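Local coordinates for sensor protein (Vibrio parahaemolyticus, PDB 3I9Y), which is the sensor domain of TorS, a TMAO-responsive membrane histidine kinase that probably uses ATP to phosphorylate a histidine and so relays the signal, at residues Ser21-Leu26 with Gln248-Thr253; Gln33-Ala38 with Thr86-Leu91; Glu103-Ser108 with Lys172-Ile177; Gln190-Ala195 with Val231-Leu236. All coordinates share one frame; numbering follows the deposited sequence.

Contact 1: Ser21-Leu26 with Gln248-Thr253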
loop_
_atom_site.group_PDB
_atom_site.type_symbol
_atom_site.label_atom_id
_atom_site.label_comp_id
_atom_site.label_asym_id
_atom_site.label_seq_id
_atom_site.Cartn_x
_atom_site.Cartn_y
_atom_site.Cartn_z
ATOM N N SER A 21 14.345 -5.767 -12.147
ATOM C CA SER A 21 14.829 -5.766 -10.762
ATOM C C SER A 21 14.650 -4.392 -10.078
ATOM O O SER A 21 14.249 -4.436 -8.924
ATOM C CB SER A 21 16.351 -6.067 -10.610
ATOM O OG SER A 21 16.259 -7.409 -11.123
ATOM N N SER A 22 15.008 -3.251 -10.706
ATOM C CA SER A 22 14.750 -1.987 -10.070
ATOM C C SER A 22 13.245 -1.832 -9.729
ATOM O O SER A 22 12.950 -1.194 -8.709
ATOM C CB SER A 22 15.192 -0.778 -10.925
ATOM O OG SER A 22 16.569 -0.984 -11.120
ATOM N N VAL A 23 12.314 -2.384 -10.463
ATOM C CA VAL A 23 10.921 -2.265 -10.117
ATOM C C VAL A 23 10.674 -3.086 -8.728
ATOM O O VAL A 23 9.817 -2.634 -7.865
ATOM C CB VAL A 23 9.978 -2.812 -11.219
ATOM C CG1 VAL A 23 8.618 -3.141 -10.650
ATOM C CG2 VAL A 23 9.677 -1.715 -12.341
ATOM N N GLN A 24 11.323 -4.271 -8.570
ATOM C CA GLN A 24 11.148 -5.002 -7.339
ATOM C C GLN A 24 11.819 -4.236 -6.231
ATOM O O GLN A 24 11.212 -4.197 -5.181
ATOM C CB GLN A 24 11.658 -6.460 -7.362
ATOM C CG GLN A 24 11.240 -7.096 -8.581
ATOM C CD GLN A 24 11.839 -8.548 -8.736
ATOM O OE1 GLN A 24 11.065 -9.493 -9.039
ATOM N NE2 GLN A 24 13.206 -8.730 -8.525
ATOM N N MET A 25 12.962 -3.559 -6.495
ATOM C CA MET A 25 13.555 -2.774 -5.476
ATOM C C MET A 25 12.553 -1.650 -5.006
ATOM O O MET A 25 12.376 -1.317 -3.768
ATOM C CB MET A 25 14.798 -2.105 -5.929
ATOM C CG MET A 25 16.021 -2.959 -5.991
ATOM S SD MET A 25 16.433 -4.043 -4.466
ATOM C CE MET A 25 16.508 -2.740 -3.213
ATOM N N LEU A 26 11.951 -1.017 -5.988
ATOM C CA LEU A 26 11.055 0.043 -5.724
ATOM C C LEU A 26 9.907 -0.494 -4.959
ATOM O O LEU A 26 9.493 0.133 -3.982
ATOM C CB LEU A 26 10.481 0.722 -6.993
ATOM C CG LEU A 26 9.369 1.744 -6.804
ATOM C CD1 LEU A 26 10.009 3.170 -6.338
ATOM C CD2 LEU A 26 8.763 2.113 -8.365
ATOM N N GLN A 248 -1.059 -6.022 -9.663
ATOM C CA GLN A 248 -1.484 -6.176 -11.041
ATOM C C GLN A 248 -0.571 -5.393 -11.985
ATOM O O GLN A 248 -0.193 -5.917 -13.102
ATOM C CB GLN A 248 -2.827 -5.617 -11.226
ATOM C CG GLN A 248 -3.684 -6.676 -10.696
ATOM C CD GLN A 248 -5.173 -6.138 -10.451
ATOM O OE1 GLN A 248 -5.541 -5.031 -10.989
ATOM N NE2 GLN A 248 -5.998 -6.898 -9.654
ATOM N N LEU A 249 -0.107 -4.207 -11.515
ATOM C CA LEU A 249 0.737 -3.367 -12.324
ATOM C C LEU A 249 2.136 -4.052 -12.532
ATOM O O LEU A 249 2.641 -4.009 -13.667
ATOM C CB LEU A 249 0.873 -2.009 -11.736
ATOM C CG LEU A 249 0.340 -0.657 -12.237
ATOM C CD1 LEU A 249 -0.682 -0.513 -13.376
ATOM C CD2 LEU A 249 -0.106 0.062 -11.038
ATOM N N MET A 250 2.690 -4.715 -11.475
ATOM C CA MET A 250 3.978 -5.334 -11.624
ATOM C C MET A 250 3.895 -6.553 -12.582
ATOM O O MET A 250 4.850 -6.789 -13.288
ATOM C CB MET A 250 4.624 -5.757 -10.302
ATOM C CG MET A 250 5.030 -4.408 -9.657
ATOM S SD MET A 250 5.489 -4.723 -8.001
ATOM C CE MET A 250 6.995 -5.543 -8.064
ATOM N N GLN A 251 2.844 -7.245 -12.570
ATOM C CA GLN A 251 2.634 -8.381 -13.454
ATOM C C GLN A 251 2.632 -7.807 -14.908
ATOM O O GLN A 251 3.311 -8.330 -15.801
ATOM C CB GLN A 251 1.241 -9.019 -13.161
ATOM C CG GLN A 251 0.869 -10.148 -14.163
ATOM C CD GLN A 251 2.081 -11.198 -14.208
ATOM O OE1 GLN A 251 2.651 -11.574 -13.078
ATOM N NE2 GLN A 251 2.502 -11.666 -15.506
ATOM N N LYS A 252 1.952 -6.691 -15.106
ATOM C CA LYS A 252 1.853 -6.051 -16.413
ATOM C C LYS A 252 3.252 -5.572 -16.811
ATOM O O LYS A 252 3.637 -5.681 -17.937
ATOM C CB LYS A 252 0.841 -4.956 -16.340
ATOM C CG LYS A 252 0.239 -4.616 -17.579
ATOM C CD LYS A 252 -1.043 -5.545 -17.847
ATOM C CE LYS A 252 -1.570 -5.417 -19.406
ATOM N NZ LYS A 252 -3.138 -4.895 -19.640
ATOM N N THR A 253 4.087 -5.152 -15.909
ATOM C CA THR A 253 5.432 -4.748 -16.289
ATOM C C THR A 253 6.188 -5.938 -16.965
ATOM O O THR A 253 6.970 -5.690 -17.957
ATOM C CB THR A 253 6.331 -4.445 -15.071
ATOM O OG1 THR A 253 5.653 -3.485 -14.211
ATOM C CG2 THR A 253 7.664 -3.799 -15.517
#

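Contact 2: Gln33-Ala38 with Thr86-Leu91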
loop_
_atom_site.group_PDB
_atom_site.type_symbol
_atom_site.label_atom_id
_atom_site.label_comp_id
_atom_site.label_asym_id
_atom_site.label_seq_id
_atom_site.Cartn_x
_atom_site.Cartn_y
_atom_site.Cartn_z
ATOM N N GLN A 33 13.587 7.401 1.853
ATOM C CA GLN A 33 14.886 7.422 1.213
ATOM C C GLN A 33 15.085 6.309 0.249
ATOM O O GLN A 33 15.719 6.424 -0.816
ATOM C CB GLN A 33 16.018 7.357 2.239
ATOM C CG GLN A 33 17.274 8.067 1.824
ATOM C CD GLN A 33 18.153 8.424 3.170
ATOM O OE1 GLN A 33 18.495 7.506 3.966
ATOM N NE2 GLN A 33 18.469 9.756 3.421
ATOM N N GLU A 34 14.648 5.143 0.626
ATOM C CA GLU A 34 14.840 4.036 -0.230
ATOM C C GLU A 34 13.937 4.190 -1.530
ATOM O O GLU A 34 14.332 3.772 -2.603
ATOM C CB GLU A 34 14.417 2.800 0.482
ATOM C CG GLU A 34 15.496 2.345 1.505
ATOM C CD GLU A 34 14.994 1.239 2.420
ATOM O OE1 GLU A 34 13.852 0.613 2.279
ATOM O OE2 GLU A 34 15.828 1.002 3.380
ATOM N N ARG A 35 12.759 4.807 -1.342
ATOM C CA ARG A 35 11.788 4.852 -2.404
ATOM C C ARG A 35 12.484 5.811 -3.445
ATOM O O ARG A 35 12.533 5.520 -4.642
ATOM C CB ARG A 35 10.490 5.499 -1.971
ATOM C CG ARG A 35 9.491 5.442 -3.172
ATOM C CD ARG A 35 8.116 6.113 -2.787
ATOM N NE ARG A 35 8.312 7.563 -2.496
ATOM C CZ ARG A 35 8.465 8.454 -3.444
ATOM N NH1 ARG A 35 8.444 8.027 -4.760
ATOM N NH2 ARG A 35 8.577 9.714 -3.153
ATOM N N LYS A 36 12.979 6.945 -2.969
ATOM C CA LYS A 36 13.595 7.896 -3.931
ATOM C C LYS A 36 14.836 7.352 -4.589
ATOM O O LYS A 36 15.113 7.689 -5.763
ATOM C CB LYS A 36 14.046 9.195 -3.213
ATOM C CG LYS A 36 12.782 9.968 -2.740
ATOM C CD LYS A 36 13.155 11.465 -2.640
ATOM C CE LYS A 36 11.969 12.336 -2.520
ATOM N NZ LYS A 36 12.099 12.836 -1.003
ATOM N N GLU A 37 15.645 6.614 -3.825
ATOM C CA GLU A 37 16.852 6.039 -4.385
ATOM C C GLU A 37 16.416 4.978 -5.371
ATOM O O GLU A 37 16.951 5.042 -6.488
ATOM C CB GLU A 37 17.807 5.504 -3.305
ATOM C CG GLU A 37 19.000 4.506 -3.761
ATOM C CD GLU A 37 20.068 5.150 -4.732
ATOM O OE1 GLU A 37 20.217 6.377 -4.635
ATOM O OE2 GLU A 37 20.733 4.437 -5.593
ATOM N N ALA A 38 15.469 4.043 -5.092
ATOM C CA ALA A 38 15.112 3.073 -6.161
ATOM C C ALA A 38 14.501 3.846 -7.413
ATOM O O ALA A 38 14.746 3.493 -8.606
ATOM C CB ALA A 38 14.070 1.987 -5.714
ATOM N N THR A 86 1.658 4.773 -7.320
ATOM C CA THR A 86 1.196 3.688 -6.449
ATOM C C THR A 86 2.103 3.393 -5.275
ATOM O O THR A 86 1.634 3.178 -4.135
ATOM C CB THR A 86 1.008 2.414 -7.454
ATOM O OG1 THR A 86 -0.238 2.702 -8.096
ATOM C CG2 THR A 86 0.977 1.234 -6.875
ATOM N N VAL A 87 3.404 3.318 -5.527
ATOM C CA VAL A 87 4.350 2.987 -4.481
ATOM C C VAL A 87 4.456 4.185 -3.514
ATOM O O VAL A 87 4.557 4.039 -2.262
ATOM C CB VAL A 87 5.715 2.540 -5.027
ATOM C CG1 VAL A 87 6.738 2.435 -3.817
ATOM C CG2 VAL A 87 5.596 1.087 -5.817
ATOM N N GLU A 88 4.431 5.415 -4.016
ATOM C CA GLU A 88 4.523 6.512 -3.099
ATOM C C GLU A 88 3.160 6.557 -2.248
ATOM O O GLU A 88 3.219 6.896 -1.091
ATOM C CB GLU A 88 4.770 7.801 -3.809
ATOM C CG GLU A 88 4.645 9.000 -2.862
ATOM C CD GLU A 88 5.064 10.410 -3.526
ATOM O OE1 GLU A 88 5.357 10.448 -4.817
ATOM O OE2 GLU A 88 5.015 11.470 -2.716
ATOM N N ARG A 89 2.030 6.284 -2.857
ATOM C CA ARG A 89 0.811 6.336 -2.165
ATOM C C ARG A 89 0.824 5.175 -1.046
ATOM O O ARG A 89 0.375 5.431 0.087
ATOM C CB ARG A 89 -0.314 6.044 -3.047
ATOM C CG ARG A 89 -1.570 5.778 -2.340
ATOM C CD ARG A 89 -2.682 5.718 -3.446
ATOM N NE ARG A 89 -4.017 5.364 -2.950
ATOM C CZ ARG A 89 -4.886 6.234 -2.383
ATOM N NH1 ARG A 89 -4.585 7.593 -2.221
ATOM N NH2 ARG A 89 -6.042 5.753 -1.941
ATOM N N LYS A 90 1.497 4.084 -1.347
ATOM C CA LYS A 90 1.608 2.993 -0.437
ATOM C C LYS A 90 2.363 3.433 0.856
ATOM O O LYS A 90 1.885 3.104 1.970
ATOM C CB LYS A 90 2.336 1.762 -1.100
ATOM C CG LYS A 90 2.586 0.806 0.010
ATOM C CD LYS A 90 3.280 -0.391 -0.461
ATOM C CE LYS A 90 4.678 0.071 -0.709
ATOM N NZ LYS A 90 5.641 -1.121 -0.608
ATOM N N LEU A 91 3.406 4.246 0.784
ATOM C CA LEU A 91 4.123 4.612 1.956
ATOM C C LEU A 91 3.298 5.663 2.761
ATOM O O LEU A 91 3.334 5.629 4.010
ATOM C CB LEU A 91 5.499 5.192 1.682
ATOM C CG LEU A 91 6.421 4.230 0.891
ATOM C CD1 LEU A 91 7.964 4.771 1.076
ATOM C CD2 LEU A 91 6.468 2.883 1.547
#

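Contact 3: Glu103-Ser108 with Lys172-Ile177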
loop_
_atom_site.group_PDB
_atom_site.type_symbol
_atom_site.label_atom_id
_atom_site.label_comp_id
_atom_site.label_asym_id
_atom_site.label_seq_id
_atom_site.Cartn_x
_atom_site.Cartn_y
_atom_site.Cartn_z
ATOM N N GLU A 103 -2.438 6.483 17.984
ATOM C CA GLU A 103 -3.345 7.309 18.821
ATOM C C GLU A 103 -4.402 6.424 19.504
ATOM O O GLU A 103 -4.855 6.671 20.644
ATOM C CB GLU A 103 -4.240 8.274 17.992
ATOM C CG GLU A 103 -3.300 9.206 17.153
ATOM C CD GLU A 103 -4.082 10.132 16.153
ATOM O OE1 GLU A 103 -3.360 11.008 15.648
ATOM O OE2 GLU A 103 -5.304 10.019 15.859
ATOM N N MET A 104 -4.867 5.442 18.746
ATOM C CA MET A 104 -5.908 4.540 19.284
ATOM C C MET A 104 -5.331 3.664 20.450
ATOM O O MET A 104 -6.146 3.311 21.426
ATOM C CB MET A 104 -6.491 3.621 18.207
ATOM C CG MET A 104 -7.335 4.552 17.299
ATOM S SD MET A 104 -8.115 3.381 16.038
ATOM C CE MET A 104 -7.289 3.864 15.259
ATOM N N ARG A 105 -4.070 3.208 20.321
ATOM C CA ARG A 105 -3.469 2.378 21.389
ATOM C C ARG A 105 -3.360 3.357 22.657
ATOM O O ARG A 105 -3.672 2.904 23.826
ATOM C CB ARG A 105 -1.997 1.921 21.076
ATOM C CG ARG A 105 -1.388 0.991 22.265
ATOM C CD ARG A 105 0.123 0.651 21.670
ATOM N NE ARG A 105 0.873 1.938 21.853
ATOM C CZ ARG A 105 1.236 2.418 23.056
ATOM N NH1 ARG A 105 0.920 1.726 24.143
ATOM N NH2 ARG A 105 1.862 3.573 23.279
ATOM N N LEU A 106 -2.895 4.600 22.515
ATOM C CA LEU A 106 -2.786 5.412 23.734
ATOM C C LEU A 106 -4.193 5.662 24.423
ATOM O O LEU A 106 -4.284 5.777 25.623
ATOM C CB LEU A 106 -2.249 6.874 23.402
ATOM C CG LEU A 106 -0.807 6.656 22.890
ATOM C CD1 LEU A 106 -0.269 7.997 22.370
ATOM C CD2 LEU A 106 -0.008 6.472 24.175
ATOM N N LEU A 107 -5.225 5.987 23.634
ATOM C CA LEU A 107 -6.553 6.249 24.189
ATOM C C LEU A 107 -7.009 4.942 24.877
ATOM O O LEU A 107 -7.617 5.008 25.896
ATOM C CB LEU A 107 -7.634 6.541 23.040
ATOM C CG LEU A 107 -7.275 7.894 22.453
ATOM C CD1 LEU A 107 -8.044 7.835 21.165
ATOM C CD2 LEU A 107 -7.674 9.106 23.326
ATOM N N SER A 108 -6.818 3.791 24.284
ATOM C CA SER A 108 -7.236 2.508 24.916
ATOM C C SER A 108 -6.577 2.231 26.288
ATOM O O SER A 108 -7.211 1.711 27.210
ATOM C CB SER A 108 -6.832 1.273 24.056
ATOM O OG SER A 108 -7.694 1.367 22.856
ATOM N N LYS A 172 -9.984 -6.064 24.198
ATOM C CA LYS A 172 -10.359 -6.753 23.013
ATOM C C LYS A 172 -10.469 -5.693 21.824
ATOM O O LYS A 172 -10.142 -6.019 20.701
ATOM C CB LYS A 172 -11.790 -7.457 23.023
ATOM C CG LYS A 172 -11.819 -8.302 21.536
ATOM C CD LYS A 172 -10.398 -8.311 20.302
ATOM C CE LYS A 172 -10.010 -9.321 18.989
ATOM N NZ LYS A 172 -8.618 -9.335 17.715
ATOM N N MET A 173 -10.932 -4.484 22.075
ATOM C CA MET A 173 -11.040 -3.520 20.875
ATOM C C MET A 173 -9.549 -3.190 20.395
ATOM O O MET A 173 -9.279 -3.060 19.227
ATOM C CB MET A 173 -11.737 -2.272 21.359
ATOM C CG MET A 173 -13.319 -2.725 21.424
ATOM S SD MET A 173 -14.249 -1.327 22.147
ATOM C CE MET A 173 -13.962 -0.091 21.077
ATOM N N LEU A 174 -8.586 -3.093 21.322
ATOM C CA LEU A 174 -7.213 -2.826 20.888
ATOM C C LEU A 174 -6.633 -4.073 20.131
ATOM O O LEU A 174 -5.920 -3.955 19.126
ATOM C CB LEU A 174 -6.371 -2.604 22.111
ATOM C CG LEU A 174 -5.208 -1.687 22.006
ATOM C CD1 LEU A 174 -4.118 -2.111 22.996
ATOM C CD2 LEU A 174 -4.639 -1.290 20.541
ATOM N N ASN A 175 -6.957 -5.271 20.540
ATOM C CA ASN A 175 -6.470 -6.452 19.802
ATOM C C ASN A 175 -7.102 -6.391 18.397
ATOM O O ASN A 175 -6.398 -6.762 17.434
ATOM C CB ASN A 175 -6.951 -7.855 20.500
ATOM C CG ASN A 175 -6.151 -8.158 21.831
ATOM O OD1 ASN A 175 -5.062 -7.586 22.081
ATOM N ND2 ASN A 175 -6.688 -9.026 22.662
ATOM N N GLN A 176 -8.371 -5.999 18.265
ATOM C CA GLN A 176 -9.043 -5.898 16.921
ATOM C C GLN A 176 -8.278 -4.927 15.999
ATOM O O GLN A 176 -8.007 -5.245 14.860
ATOM C CB GLN A 176 -10.530 -5.322 17.002
ATOM C CG GLN A 176 -11.408 -6.425 17.699
ATOM C CD GLN A 176 -12.770 -5.861 17.940
ATOM O OE1 GLN A 176 -12.965 -4.722 18.424
ATOM N NE2 GLN A 176 -13.730 -6.605 17.510
ATOM N N ILE A 177 -7.943 -3.727 16.517
ATOM C CA ILE A 177 -7.235 -2.747 15.706
ATOM C C ILE A 177 -5.834 -3.342 15.371
ATOM O O ILE A 177 -5.504 -3.273 14.213
ATOM C CB ILE A 177 -7.043 -1.499 16.513
ATOM C CG1 ILE A 177 -8.445 -0.833 16.571
ATOM C CG2 ILE A 177 -6.258 -0.485 15.612
ATOM C CD1 ILE A 177 -8.247 0.595 17.436
#

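Contact 4: Gln190-Ala195 with Val231-Leu236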
loop_
_atom_site.group_PDB
_atom_site.type_symbol
_atom_site.label_atom_id
_atom_site.label_comp_id
_atom_site.label_asym_id
_atom_site.label_seq_id
_atom_site.Cartn_x
_atom_site.Cartn_y
_atom_site.Cartn_z
ATOM N N GLN A 190 -13.364 -5.841 6.511
ATOM C CA GLN A 190 -14.697 -5.277 6.776
ATOM C C GLN A 190 -15.458 -5.869 7.979
ATOM O O GLN A 190 -16.289 -5.241 8.614
ATOM C CB GLN A 190 -15.532 -5.520 5.507
ATOM C CG GLN A 190 -14.797 -4.918 4.325
ATOM C CD GLN A 190 -15.728 -4.783 3.066
ATOM O OE1 GLN A 190 -15.848 -5.667 2.197
ATOM N NE2 GLN A 190 -16.430 -3.686 3.027
ATOM N N GLN A 191 -15.249 -7.150 8.190
ATOM C CA GLN A 191 -15.857 -7.784 9.339
ATOM C C GLN A 191 -15.284 -7.227 10.698
ATOM O O GLN A 191 -16.014 -7.017 11.695
ATOM C CB GLN A 191 -15.404 -9.131 9.190
ATOM C CG GLN A 191 -16.299 -10.062 9.647
ATOM C CD GLN A 191 -15.842 -11.333 8.954
ATOM O OE1 GLN A 191 -16.211 -11.546 7.750
ATOM N NE2 GLN A 191 -14.908 -12.139 9.649
ATOM N N ILE A 192 -13.953 -6.938 10.703
ATOM C CA ILE A 192 -13.332 -6.429 11.957
ATOM C C ILE A 192 -13.795 -5.088 12.124
ATOM O O ILE A 192 -14.147 -4.672 13.195
ATOM C CB ILE A 192 -11.820 -6.402 11.906
ATOM C CG1 ILE A 192 -11.437 -7.826 12.007
ATOM C CG2 ILE A 192 -11.302 -5.858 13.281
ATOM C CD1 ILE A 192 -10.014 -7.946 12.596
ATOM N N GLN A 193 -13.965 -4.374 11.014
ATOM C CA GLN A 193 -14.512 -3.023 11.188
ATOM C C GLN A 193 -15.921 -3.026 11.853
ATOM O O GLN A 193 -16.281 -2.119 12.640
ATOM C CB GLN A 193 -14.689 -2.411 9.779
ATOM C CG GLN A 193 -15.350 -1.059 9.702
ATOM C CD GLN A 193 -15.355 -0.523 8.168
ATOM O OE1 GLN A 193 -15.417 -1.302 7.166
ATOM N NE2 GLN A 193 -15.321 0.799 8.018
ATOM N N THR A 194 -16.819 -3.942 11.414
ATOM C CA THR A 194 -18.201 -3.742 11.972
ATOM C C THR A 194 -18.155 -4.397 13.417
ATOM O O THR A 194 -18.773 -3.923 14.359
ATOM C CB THR A 194 -19.375 -4.394 11.098
ATOM O OG1 THR A 194 -19.400 -5.799 11.380
ATOM C CG2 THR A 194 -19.199 -4.270 9.710
ATOM N N ALA A 195 -17.332 -5.405 13.561
ATOM C CA ALA A 195 -17.149 -5.943 14.892
ATOM C C ALA A 195 -16.564 -4.852 15.921
ATOM O O ALA A 195 -17.000 -4.729 17.080
ATOM C CB ALA A 195 -16.247 -7.108 14.820
ATOM N N VAL A 231 -12.261 5.962 11.235
ATOM C CA VAL A 231 -11.896 6.264 9.775
ATOM C C VAL A 231 -10.649 5.416 9.466
ATOM O O VAL A 231 -10.396 5.161 8.290
ATOM C CB VAL A 231 -11.407 7.739 9.417
ATOM C CG1 VAL A 231 -12.267 8.759 10.096
ATOM C CG2 VAL A 231 -10.179 8.040 10.154
ATOM N N VAL A 232 -9.868 4.912 10.458
ATOM C CA VAL A 232 -8.644 4.057 10.070
ATOM C C VAL A 232 -9.080 2.788 9.258
ATOM O O VAL A 232 -8.366 2.273 8.411
ATOM C CB VAL A 232 -7.892 3.686 11.299
ATOM C CG1 VAL A 232 -8.622 2.529 12.036
ATOM C CG2 VAL A 232 -6.514 3.167 10.923
ATOM N N PHE A 233 -10.294 2.223 9.470
ATOM C CA PHE A 233 -10.671 1.065 8.738
ATOM C C PHE A 233 -10.950 1.515 7.223
ATOM O O PHE A 233 -10.751 0.688 6.317
ATOM C CB PHE A 233 -12.016 0.466 9.324
ATOM C CG PHE A 233 -11.779 -0.260 10.638
ATOM C CD1 PHE A 233 -11.210 -1.539 10.652
ATOM C CD2 PHE A 233 -12.087 0.431 11.823
ATOM C CE1 PHE A 233 -10.966 -2.107 11.847
ATOM C CE2 PHE A 233 -11.836 -0.131 13.059
ATOM C CZ PHE A 233 -11.281 -1.394 13.108
ATOM N N THR A 234 -11.355 2.756 6.932
ATOM C CA THR A 234 -11.552 2.954 5.509
ATOM C C THR A 234 -10.168 3.197 4.962
ATOM O O THR A 234 -10.001 2.933 3.813
ATOM C CB THR A 234 -12.406 4.139 5.137
ATOM O OG1 THR A 234 -11.690 5.266 5.579
ATOM C CG2 THR A 234 -13.684 4.223 6.025
ATOM N N ILE A 235 -9.117 3.550 5.739
ATOM C CA ILE A 235 -7.736 3.734 5.130
ATOM C C ILE A 235 -7.142 2.321 4.899
ATOM O O ILE A 235 -6.457 2.034 3.876
ATOM C CB ILE A 235 -6.830 4.575 6.026
ATOM C CG1 ILE A 235 -7.551 5.972 6.251
ATOM C CG2 ILE A 235 -5.518 4.790 5.238
ATOM C CD1 ILE A 235 -6.776 6.851 7.335
ATOM N N LEU A 236 -7.531 1.361 5.777
ATOM C CA LEU A 236 -7.069 -0.039 5.588
ATOM C C LEU A 236 -7.666 -0.589 4.283
ATOM O O LEU A 236 -6.944 -1.396 3.548
ATOM C CB LEU A 236 -7.445 -1.002 6.751
ATOM C CG LEU A 236 -6.516 -0.652 7.944
ATOM C CD1 LEU A 236 -7.210 -1.439 9.203
ATOM C CD2 LEU A 236 -5.110 -1.290 7.811
#

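Contact 1: Ser21-Leu26 with Gln248-Thr253
The hydroxyl of T253, a residue that also touches V23 across the contact, is its polar half: T253 OG1 bonds to the side-chain oxygen of N79 on helix 63-114 and lies 3.1 Å from L249 O, one turn back in its own helix. L249 O itself is well supplied, since it takes the helical bond from T253 N at 2.9 Å and a second bond from the N79 amide nitrogen. Threonine suits this buried place because one branch answers the polar partners while the other stays apolar, its CG2 4.3 Å from V23 CG2.

The main touch is between V23 and M250. Both CG and CE of M250 reach V23 CG1, each at 3.9 Å, so the bent methionine curls round a single methyl. The bend lies at chi3 (72°), which brings CE back over the valine and to 4.3 Å from Q24 CA. V23 offers that methyl because its CG1 is set opposite the backbone N (chi1 159°). A short branched residue against a long flexible one spans axes that approach no closer than 11.1 Å, and M250 and V23 pass alongside one another, each heading for the other's helix.

Helices 5-27 and 232-267 run antiparallel here, at 169°. Helix 63-114 packs against both, with L80 and L83 against V23 and L83 also against M250, while S22 and L26 turn to helix 32-58, the fourth member of this bundle.

Contact 2: Gln33-Ala38 with Thr86-Leu91
Helices 32-58 and 63-114 run antiparallel at 173°, their axes 11.0 Å apart at closest approach and R35 level with E88. They are neighbours in an antiparallel four-helix bundle, one of the two that are stacked in this sensor domain.

R35 carries the contact. Its chain leaves the helix extended, CG lying trans to the backbone N, and crosses the gap before bending at CD, where chi3 is 63°. The bend lays the guanidinium over E88, so that E88 CB sits over the flat group, nearer its edge than its centre. The carboxylate follows almost parallel, the two planes being 12° apart. Stacked this way, the polar interaction is electrostatic, without a directed hydrogen bond between R35 and E88: R35 NH2 and E88 OE1 form a long salt bridge of 3.7 Å, and because the oxygen is above the flat group, none of the N-H bonds is aimed at it. The directed bonds go elsewhere, from R35 NE to E32 and from the W92 indole to E88 OE2.

Arginine suits this partly exposed seam because its long aliphatic part can fill the interhelical gap while its charged end stays at the edge. V87 and L91 supply the apolar lining, and L26 of helix 5-27 packs on both R35 and V87. L91 CD1 lies 4.0 Å from R35 CB, while R35 CD rests against the backbone of the opposing helix, 3.6 Å from E88 CA.

Contact 3: Glu103-Ser108 with Lys172-Ile177
The first torsions of M104 and I177, chi1 -71° and -74°, each direct their own side chain toward the other helix, M104 CG and I177 CG1 both standing across the CA-CB bond from the carbonyl carbon. Both chains then stay extended at chi2, and the isoleucine sends its CD1 methyl to the base of the methionine, 3.6 Å from M104 CB. The modelled approach of that methyl to the sulfur is too short to be trusted, and the outer end of M104 is correspondingly doubtful.

One turn along, L174 of helix 158-180 enters between R105 and S108 of helix 63-114. Its CD2 lies 3.9 Å from R105 CA, and its CG is 3.9 Å from S108 CB. Arginine lends only its first carbons to this touch; its guanidinium leads away to a salt bridge with E102. Serine is small enough for the leucine to come close at this level, where the CA atoms of R105 and L174 are 6.4 Å apart. The helices are antiparallel, at 170°.

S108 OG donates to M104 O at 2.9 Å, and S108 N binds the same oxygen from the opposite face of the carbonyl plane. The buried hydroxyl thus asks nothing of the other helix. What holds the two helices together here is therefore apolar contact, with the hydroxyl of S108 satisfied within its own helix.

Contact 4: Gln190-Ala195 with Val231-Leu236
Segment 231-236 meets I192 and Q193 through F233 and T234. It begins with V231, whose carbonyl O accepts from T234 N and I235 N as well as from T234 OG1, the last at 3.0 Å, the hydroxyl using a lone pair of the oxygen within the plane of the carbonyl. V232 packs on M104 of helix 63-114.

F233 follows as the main wedge. With chi1 at -75° its ring reaches the opposing helix, where Q193 CA stands over one face, 3.8 Å from the centroid and 16° off the normal, a CH-pi contact. The extended glutamine runs back past the phenylalanine stem, bringing NE2 to 3.6 Å from F233 CB, and I192 CG2 meets F233 CE1 at 4.0 Å. A flat aromatic residue suits a place where the backbones come this near, while glutamine offers aliphatic carbons to the ring and an amide to the margin.

At T234 the methyl CG2 lies 4.3 Å from Q193 NE2, its hydroxyl being engaged with V231. The helices are antiparallel at 176°, and the ring of F233 also meets that of F196: this is antiparallel packing at the junction of the two stacked four-helix bundles, near the N-terminal end of helix 232-267.

Overall arrangement
The four contacts are spread along an elongated all-helical rod, in two pairs. Contacts 1 and 2 have centres 13 Å apart and touch through L26, whose CA is 3.6 Å from A38 CB; contacts 3 and 4 are also 13 Å apart and meet where Q176 packs on I192 and A195, Q176 O lying 3.7 Å from I192 CG2. Between the pairs the centres are 25 to 35 Å apart, with contacts 1 and 3 the most distant. Two long helices bridge them: 63-114 serves contacts 2 and 3, and 232-267 serves contacts 1 and 4. These shared helices tie the two stacked bundles into a single sensor domain.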